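Putative ferritin-like diiron-carboxylate protein TM1526 (Thermotoga maritima, PDB 1VJX) is of unknown function but probably acts as a ferritin-like diiron-carboxylate oxidoreductase that binds metal ions within a helical bundle. Local coordinates at residues Gln54-Met65 / Thr134-His145. Sequence-based numbering, arbitrary orientation.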
ATOM      1  N   GLN A  54       6.851  -8.004  -0.535  1.00 50.58           N
ATOM      2  CA  GLN A  54       6.777  -6.972  -1.580  1.00 50.57           C
ATOM      3  C   GLN A  54       6.487  -5.601  -1.009  1.00 49.76           C
ATOM      4  O   GLN A  54       7.133  -4.613  -1.387  1.00 49.26           O
ATOM      5  CB  GLN A  54       5.718  -7.357  -2.637  1.00 50.65           C
ATOM      6  CG  GLN A  54       6.199  -8.524  -3.489  1.00 52.11           C
ATOM      7  CD  GLN A  54       5.118  -9.207  -4.288  1.00 52.52           C
ATOM      8  OE1 GLN A  54       4.089  -8.608  -4.614  1.00 57.47           O
ATOM      9  NE2 GLN A  54       5.353 -10.459  -4.625  1.00 54.29           N
ATOM     10  N   GLU A  55       5.498  -5.544  -0.112  1.00 49.27           N
ATOM     11  CA  GLU A  55       5.152  -4.299   0.591  1.00 48.88           C
ATOM     12  C   GLU A  55       6.329  -3.748   1.389  1.00 48.46           C
ATOM     13  O   GLU A  55       6.547  -2.533   1.419  1.00 48.79           O
ATOM     14  CB  GLU A  55       3.996  -4.508   1.554  1.00 48.73           C
ATOM     15  CG  GLU A  55       2.680  -4.888   0.934  1.00 47.87           C
ATOM     16  CD  GLU A  55       2.050  -3.782   0.112  1.00 46.80           C
ATOM     17  OE1 GLU A  55       2.363  -3.698  -1.089  1.00 45.20           O
ATOM     18  OE2 GLU A  55       1.219  -3.024   0.665  1.00 49.34           O
ATOM     19  N   ARG A  56       7.045  -4.644   2.058  1.00 48.13           N
ATOM     20  CA  ARG A  56       8.307  -4.327   2.744  1.00 47.88           C
ATOM     21  C   ARG A  56       9.260  -3.530   1.843  1.00 47.95           C
ATOM     22  O   ARG A  56       9.607  -2.362   2.139  1.00 48.53           O
ATOM     23  CB  ARG A  56       8.985  -5.613   3.202  1.00 47.16           C
ATOM     24  CG  ARG A  56      10.223  -5.409   4.090  1.00 48.41           C
ATOM     25  CD  ARG A  56      10.991  -6.712   4.391  1.00 48.78           C
ATOM     26  NE  ARG A  56      11.321  -7.428   3.157  1.00 49.37           N
ATOM     27  CZ  ARG A  56      12.379  -7.172   2.383  1.00 50.65           C
ATOM     28  NH1 ARG A  56      13.258  -6.227   2.704  1.00 51.82           N
ATOM     29  NH2 ARG A  56      12.578  -7.880   1.277  1.00 51.25           N
ATOM     30  N   ILE A  57       9.646  -4.145   0.724  1.00 47.69           N
ATOM     31  CA  ILE A  57      10.571  -3.537  -0.239  1.00 47.52           C
ATOM     32  C   ILE A  57      10.119  -2.159  -0.700  1.00 47.56           C
ATOM     33  O   ILE A  57      10.929  -1.245  -0.821  1.00 47.65           O
ATOM     34  CB  ILE A  57      10.781  -4.492  -1.437  1.00 47.78           C
ATOM     35  CG1 ILE A  57      11.693  -5.641  -1.021  1.00 46.73           C
ATOM     36  CG2 ILE A  57      11.382  -3.763  -2.663  1.00 47.91           C
ATOM     37  CD1 ILE A  57      11.644  -6.809  -2.003  1.00 47.54           C
ATOM     38  N   HIS A  58       8.819  -2.022  -0.937  1.00 48.35           N
ATOM     39  CA  HIS A  58       8.197  -0.760  -1.313  1.00 48.41           C
ATOM     40  C   HIS A  58       8.391   0.312  -0.278  1.00 48.78           C
ATOM     41  O   HIS A  58       8.701   1.442  -0.647  1.00 49.07           O
ATOM     42  CB  HIS A  58       6.702  -0.942  -1.528  1.00 48.25           C
ATOM     43  CG  HIS A  58       6.371  -1.714  -2.762  1.00 48.64           C
ATOM     44  ND1 HIS A  58       5.141  -2.293  -2.972  1.00 48.66           N
ATOM     45  CD2 HIS A  58       7.118  -1.996  -3.855  1.00 47.41           C
ATOM     46  CE1 HIS A  58       5.149  -2.902  -4.140  1.00 49.97           C
ATOM     47  NE2 HIS A  58       6.341  -2.741  -4.689  1.00 47.38           N
ATOM     48  N   ALA A  59       8.188  -0.042   0.997  1.00 48.69           N
ATOM     49  CA  ALA A  59       8.375   0.881   2.119  1.00 48.92           C
ATOM     50  C   ALA A  59       9.817   1.379   2.193  1.00 48.92           C
ATOM     51  O   ALA A  59      10.051   2.543   2.422  1.00 47.98           O
ATOM     52  CB  ALA A  59       8.004   0.190   3.444  1.00 48.90           C
ATOM     53  N   GLU A  60      10.769   0.460   2.018  1.00 49.75           N
ATOM     54  CA  GLU A  60      12.201   0.785   2.001  1.00 50.21           C
ATOM     55  C   GLU A  60      12.528   1.743   0.858  1.00 49.29           C
ATOM     56  O   GLU A  60      13.470   2.500   0.931  1.00 49.30           O
ATOM     57  CB  GLU A  60      13.044  -0.486   1.825  1.00 50.07           C
ATOM     58  CG  GLU A  60      13.200  -1.365   3.063  1.00 51.96           C
ATOM     59  CD  GLU A  60      13.891  -2.733   2.801  1.00 53.77           C
ATOM     60  OE1 GLU A  60      14.207  -3.093   1.615  1.00 58.46           O
ATOM     61  OE2 GLU A  60      14.105  -3.481   3.802  1.00 57.02           O
ATOM     62  N   ILE A  61      11.762   1.683  -0.227  1.00 48.91           N
ATOM     63  CA  ILE A  61      12.044   2.536  -1.387  1.00 48.27           C
ATOM     64  C   ILE A  61      11.520   3.928  -1.107  1.00 48.32           C
ATOM     65  O   ILE A  61      12.220   4.917  -1.341  1.00 48.57           O
ATOM     66  CB  ILE A  61      11.460   1.925  -2.678  1.00 48.02           C
ATOM     67  CG1 ILE A  61      12.348   0.771  -3.130  1.00 45.97           C
ATOM     68  CG2 ILE A  61      11.287   2.994  -3.787  1.00 47.45           C
ATOM     69  CD1 ILE A  61      11.683  -0.132  -4.096  1.00 46.16           C
ATOM     70  N   PHE A  62      10.274   3.978  -0.622  1.00 47.95           N
ATOM     71  CA  PHE A  62       9.663   5.226  -0.172  1.00 47.60           C
ATOM     72  C   PHE A  62      10.444   5.921   0.976  1.00 46.85           C
ATOM     73  O   PHE A  62      10.468   7.142   1.039  1.00 45.84           O
ATOM     74  CB  PHE A  62       8.210   4.990   0.268  1.00 47.12           C
ATOM     75  CG  PHE A  62       7.251   4.798  -0.847  1.00 47.50           C
ATOM     76  CD1 PHE A  62       7.410   5.445  -2.071  1.00 47.50           C
ATOM     77  CD2 PHE A  62       6.123   3.981  -0.655  1.00 47.87           C
ATOM     78  CE1 PHE A  62       6.481   5.243  -3.101  1.00 51.30           C
ATOM     79  CE2 PHE A  62       5.193   3.788  -1.647  1.00 48.28           C
ATOM     80  CZ  PHE A  62       5.360   4.399  -2.890  1.00 49.90           C
ATOM     81  N   ARG A  63      11.023   5.164   1.897  1.00 47.50           N
ATOM     82  CA  ARG A  63      11.808   5.804   3.001  1.00 48.94           C
ATOM     83  C   ARG A  63      13.072   6.447   2.400  1.00 49.58           C
ATOM     84  O   ARG A  63      13.390   7.587   2.681  1.00 50.80           O
ATOM     85  CB  ARG A  63      12.249   4.815   4.081  1.00 48.42           C
ATOM     86  CG  ARG A  63      11.143   4.273   4.969  1.00 50.33           C
ATOM     87  CD  ARG A  63      11.657   3.702   6.330  1.00 50.91           C
ATOM     88  NE  ARG A  63      12.216   2.367   6.155  1.00 52.50           N
ATOM     89  CZ  ARG A  63      11.502   1.237   6.173  1.00 54.18           C
ATOM     90  NH1 ARG A  63      10.203   1.259   6.421  1.00 55.89           N
ATOM     91  NH2 ARG A  63      12.095   0.066   5.973  1.00 53.32           N
ATOM     92  N   LYS A  64      13.781   5.714   1.555  1.00 50.19           N
ATOM     93  CA  LYS A  64      14.983   6.243   0.925  1.00 50.83           C
ATOM     94  C   LYS A  64      14.634   7.520   0.162  1.00 49.91           C
ATOM     95  O   LYS A  64      15.389   8.464   0.117  1.00 49.08           O
ATOM     96  CB  LYS A  64      15.550   5.188  -0.022  1.00 51.07           C
ATOM     97  CG  LYS A  64      16.995   5.368  -0.386  1.00 52.51           C
ATOM     98  CD  LYS A  64      17.345   4.534  -1.652  1.00 52.86           C
ATOM     99  CE  LYS A  64      18.803   4.735  -2.077  1.00 54.64           C
ATOM    100  NZ  LYS A  64      19.461   3.408  -2.325  1.00 56.29           N
HETATM  101  N   MSE A  65      13.457   7.521  -0.429  1.00 50.36           N
HETATM  102  CA  MSE A  65      13.026   8.602  -1.331  1.00 50.81           C
HETATM  103  C   MSE A  65      12.769   9.865  -0.534  1.00 49.92           C
HETATM  104  O   MSE A  65      13.253  10.957  -0.905  1.00 50.56           O
HETATM  105  CB  MSE A  65      11.778   8.194  -2.089  1.00 49.42           C
HETATM  106  CG  MSE A  65      11.338   9.222  -3.055  1.00 52.05           C
HETATM  107 SE   MSE A  65       9.889   8.605  -4.306  1.00 54.81          SE
HETATM  108  CE  MSE A  65      10.791   7.092  -5.417  1.00 54.02           C
ATOM    109  N   THR A 134      10.291   5.464 -10.453  1.00 46.76           N
ATOM    110  CA  THR A 134      10.420   4.544  -9.322  1.00 45.67           C
ATOM    111  C   THR A 134       9.044   4.249  -8.720  1.00 44.74           C
ATOM    112  O   THR A 134       8.720   3.112  -8.380  1.00 44.38           O
ATOM    113  CB  THR A 134      11.391   5.110  -8.240  1.00 45.72           C
ATOM    114  OG1 THR A 134      12.754   5.201  -8.727  1.00 45.70           O
ATOM    115  CG2 THR A 134      11.491   4.174  -7.075  1.00 46.84           C
ATOM    116  N   VAL A 135       8.235   5.283  -8.630  1.00 43.81           N
ATOM    117  CA  VAL A 135       6.895   5.167  -8.081  1.00 44.39           C
ATOM    118  C   VAL A 135       5.923   4.482  -9.032  1.00 44.57           C
ATOM    119  O   VAL A 135       5.039   3.788  -8.569  1.00 46.21           O
ATOM    120  CB  VAL A 135       6.329   6.567  -7.609  1.00 43.84           C
ATOM    121  CG1 VAL A 135       4.940   6.428  -7.050  1.00 42.04           C
ATOM    122  CG2 VAL A 135       7.289   7.253  -6.569  1.00 44.65           C
ATOM    123  N   LYS A 136       6.059   4.694 -10.336  1.00 44.80           N
ATOM    124  CA  LYS A 136       5.268   3.939 -11.321  1.00 45.47           C
ATOM    125  C   LYS A 136       5.501   2.411 -11.259  1.00 45.04           C
ATOM    126  O   LYS A 136       4.573   1.642 -11.424  1.00 44.43           O
ATOM    127  CB  LYS A 136       5.553   4.423 -12.746  1.00 45.67           C
ATOM    128  CG  LYS A 136       4.720   3.664 -13.778  1.00 47.14           C
ATOM    129  CD  LYS A 136       4.415   4.426 -15.037  1.00 49.45           C
ATOM    130  CE  LYS A 136       3.192   3.797 -15.818  1.00 48.56           C
ATOM    131  NZ  LYS A 136       3.613   2.737 -16.753  1.00 52.31           N
ATOM    132  N   LYS A 137       6.752   2.002 -11.069  1.00 44.99           N
ATOM    133  CA  LYS A 137       7.097   0.611 -10.816  1.00 46.06           C
ATOM    134  C   LYS A 137       6.318   0.026  -9.631  1.00 45.38           C
ATOM    135  O   LYS A 137       5.720  -1.054  -9.743  1.00 43.96           O
ATOM    136  CB  LYS A 137       8.614   0.478 -10.592  1.00 46.85           C
ATOM    137  CG  LYS A 137       9.164  -0.944 -10.797  1.00 47.99           C
ATOM    138  CD  LYS A 137      10.691  -0.988 -10.583  1.00 49.63           C
ATOM    139  CE  LYS A 137      11.183  -2.366 -10.071  1.00 51.73           C
ATOM    140  NZ  LYS A 137      10.970  -3.500 -11.068  1.00 53.37           N
ATOM    141  N   ILE A 138       6.293   0.775  -8.523  1.00 45.50           N
ATOM    142  CA  ILE A 138       5.556   0.392  -7.309  1.00 45.57           C
ATOM    143  C   ILE A 138       4.054   0.296  -7.551  1.00 45.95           C
ATOM    144  O   ILE A 138       3.409  -0.639  -7.096  1.00 46.21           O
ATOM    145  CB  ILE A 138       5.860   1.391  -6.145  1.00 46.22           C
ATOM    146  CG1 ILE A 138       7.325   1.252  -5.663  1.00 46.26           C
ATOM    147  CG2 ILE A 138       4.921   1.183  -4.925  1.00 45.15           C
ATOM    148  CD1 ILE A 138       7.755   2.332  -4.698  1.00 45.25           C
ATOM    149  N   ILE A 139       3.502   1.290  -8.241  1.00 45.86           N
ATOM    150  CA  ILE A 139       2.106   1.288  -8.625  1.00 45.19           C
ATOM    151  C   ILE A 139       1.718   0.049  -9.465  1.00 44.80           C
ATOM    152  O   ILE A 139       0.700  -0.575  -9.193  1.00 44.72           O
ATOM    153  CB  ILE A 139       1.761   2.591  -9.386  1.00 44.48           C
ATOM    154  CG1 ILE A 139       1.690   3.784  -8.417  1.00 46.37           C
ATOM    155  CG2 ILE A 139       0.399   2.458 -10.106  1.00 45.73           C
ATOM    156  CD1 ILE A 139       1.597   5.179  -9.127  1.00 45.70           C
ATOM    157  N   ASP A 140       2.506  -0.247 -10.496  1.00 44.24           N
ATOM    158  CA  ASP A 140       2.352  -1.447 -11.297  1.00 44.64           C
ATOM    159  C   ASP A 140       2.375  -2.703 -10.463  1.00 44.55           C
ATOM    160  O   ASP A 140       1.558  -3.564 -10.656  1.00 44.61           O
ATOM    161  CB  ASP A 140       3.433  -1.534 -12.357  1.00 44.70           C
ATOM    162  CG  ASP A 140       3.239  -0.542 -13.469  1.00 49.36           C
ATOM    163  OD1 ASP A 140       2.050  -0.186 -13.771  1.00 52.10           O
ATOM    164  OD2 ASP A 140       4.232  -0.102 -14.131  1.00 54.68           O
ATOM    165  N   GLN A 141       3.300  -2.806  -9.515  1.00 46.22           N
ATOM    166  CA  GLN A 141       3.346  -3.966  -8.623  1.00 46.91           C
ATOM    167  C   GLN A 141       2.142  -3.989  -7.686  1.00 47.30           C
ATOM    168  O   GLN A 141       1.620  -5.036  -7.373  1.00 48.03           O
ATOM    169  CB  GLN A 141       4.670  -3.988  -7.836  1.00 47.37           C
ATOM    170  CG  GLN A 141       5.834  -4.567  -8.658  1.00 49.15           C
ATOM    171  CD  GLN A 141       7.267  -4.083  -8.263  1.00 47.43           C
ATOM    172  OE1 GLN A 141       7.470  -3.410  -7.256  1.00 45.46           O
ATOM    173  NE2 GLN A 141       8.237  -4.418  -9.109  1.00 46.87           N
ATOM    174  N   GLU A 142       1.715  -2.817  -7.215  1.00 47.81           N
ATOM    175  CA  GLU A 142       0.550  -2.727  -6.332  1.00 47.20           C
ATOM    176  C   GLU A 142      -0.692  -3.165  -7.086  1.00 47.23           C
ATOM    177  O   GLU A 142      -1.570  -3.773  -6.504  1.00 47.40           O
ATOM    178  CB  GLU A 142       0.367  -1.314  -5.797  1.00 46.51           C
ATOM    179  CG  GLU A 142       1.418  -0.896  -4.771  1.00 48.35           C
ATOM    180  CD  GLU A 142       1.391  -1.709  -3.486  1.00 49.43           C
ATOM    181  OE1 GLU A 142       0.374  -2.421  -3.260  1.00 50.47           O
ATOM    182  OE2 GLU A 142       2.388  -1.628  -2.706  1.00 45.96           O
ATOM    183  N   LYS A 143      -0.749  -2.851  -8.385  1.00 46.82           N
ATOM    184  CA  LYS A 143      -1.912  -3.176  -9.203  1.00 45.90           C
ATOM    185  C   LYS A 143      -1.959  -4.668  -9.530  1.00 45.77           C
ATOM    186  O   LYS A 143      -3.025  -5.216  -9.751  1.00 44.58           O
ATOM    187  CB  LYS A 143      -1.892  -2.387 -10.494  1.00 45.86           C
ATOM    188  CG  LYS A 143      -2.278  -0.915 -10.408  1.00 44.89           C
ATOM    189  CD  LYS A 143      -2.584  -0.381 -11.835  1.00 46.78           C
ATOM    190  CE  LYS A 143      -1.319  -0.117 -12.652  1.00 45.47           C
ATOM    191  NZ  LYS A 143      -1.528  -0.483 -14.027  1.00 45.73           N
ATOM    192  N   GLU A 144      -0.796  -5.313  -9.563  1.00 46.44           N
ATOM    193  CA  GLU A 144      -0.701  -6.787  -9.580  1.00 47.03           C
ATOM    194  C   GLU A 144      -1.096  -7.458  -8.248  1.00 46.85           C
ATOM    195  O   GLU A 144      -1.595  -8.564  -8.256  1.00 46.51           O
ATOM    196  CB  GLU A 144       0.719  -7.237  -9.936  1.00 47.59           C
ATOM    197  CG  GLU A 144       1.119  -7.009 -11.389  1.00 49.21           C
ATOM    198  CD  GLU A 144       0.274  -7.786 -12.350  1.00 51.81           C
ATOM    199  OE1 GLU A 144      -0.246  -8.877 -11.973  1.00 52.98           O
ATOM    200  OE2 GLU A 144       0.130  -7.291 -13.490  1.00 58.53           O
ATOM    201  N   HIS A 145      -0.839  -6.805  -7.110  1.00 46.51           N
ATOM    202  CA  HIS A 145      -1.273  -7.331  -5.820  1.00 46.14           C
ATOM    203  C   HIS A 145      -2.762  -7.374  -5.859  1.00 45.33           C
ATOM    204  O   HIS A 145      -3.370  -8.363  -5.487  1.00 44.93           O
ATOM    205  CB  HIS A 145      -0.898  -6.417  -4.654  1.00 46.44           C
ATOM    206  CG  HIS A 145       0.555  -6.405  -4.324  1.00 49.60           C
ATOM    207  ND1 HIS A 145       1.045  -5.919  -3.119  1.00 51.17           N
ATOM    208  CD2 HIS A 145       1.630  -6.830  -5.029  1.00 51.58           C
ATOM    209  CE1 HIS A 145       2.360  -6.030  -3.114  1.00 52.76           C
ATOM    210  NE2 HIS A 145       2.740  -6.583  -4.256  1.00 51.80           N
TER
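CG of H58 lies anti to its carbonyl carbon (chi1 -71°), bringing the imidazole between the helices; in I138 nearly the same chi1, -69°, sets CG2 anti to the backbone N and over the centre of that ring. The two helices, 43-68 and 129-156, run antiparallel in the four-helix bundle of the ferritin fold. H58 is a knob in a hole formed by I138, Q141, E142 and H145. Both its nitrogens are used: NE2 donates to OE1 of Q141 at 2.9 Å, the acceptor almost in the ring plane and the donor on a carbonyl lone pair, whereas ND1 makes a weak, bent bond of 2.8 Å to OE2 of E142 and also bonds to E26 of helix 15-36. The I138 methyl CG2 lies 3.9 Å from the centroid of the H58 ring in a CH-pi contact. Were H58 replaced by an alanine, Q141 OE1 and E142 OE2 would probably lose their imidazole donors and a gap would open over I138 CG2.

E55 and H58 pair with E142 and H145 as two ExxH motifs, and E26 and E112 bring further carboxylates close. This buried Glu/His cluster is consistent with the diiron site of rubrerythrin relatives. E55 OE1 lies 2.6 Å from E142 OE2. Toward the other end the packing turns apolar. I138 CD1 lies over one face of the F62 ring, toward its rim, in a CH-pi contact, while the edge of that ring meets V135 CG2, and I61 CG2 reaches I138 CD1 at 3.7 Å. The selenomethionine M65, bent at its last torsion, brings CE to 3.7 Å from V135 CG2.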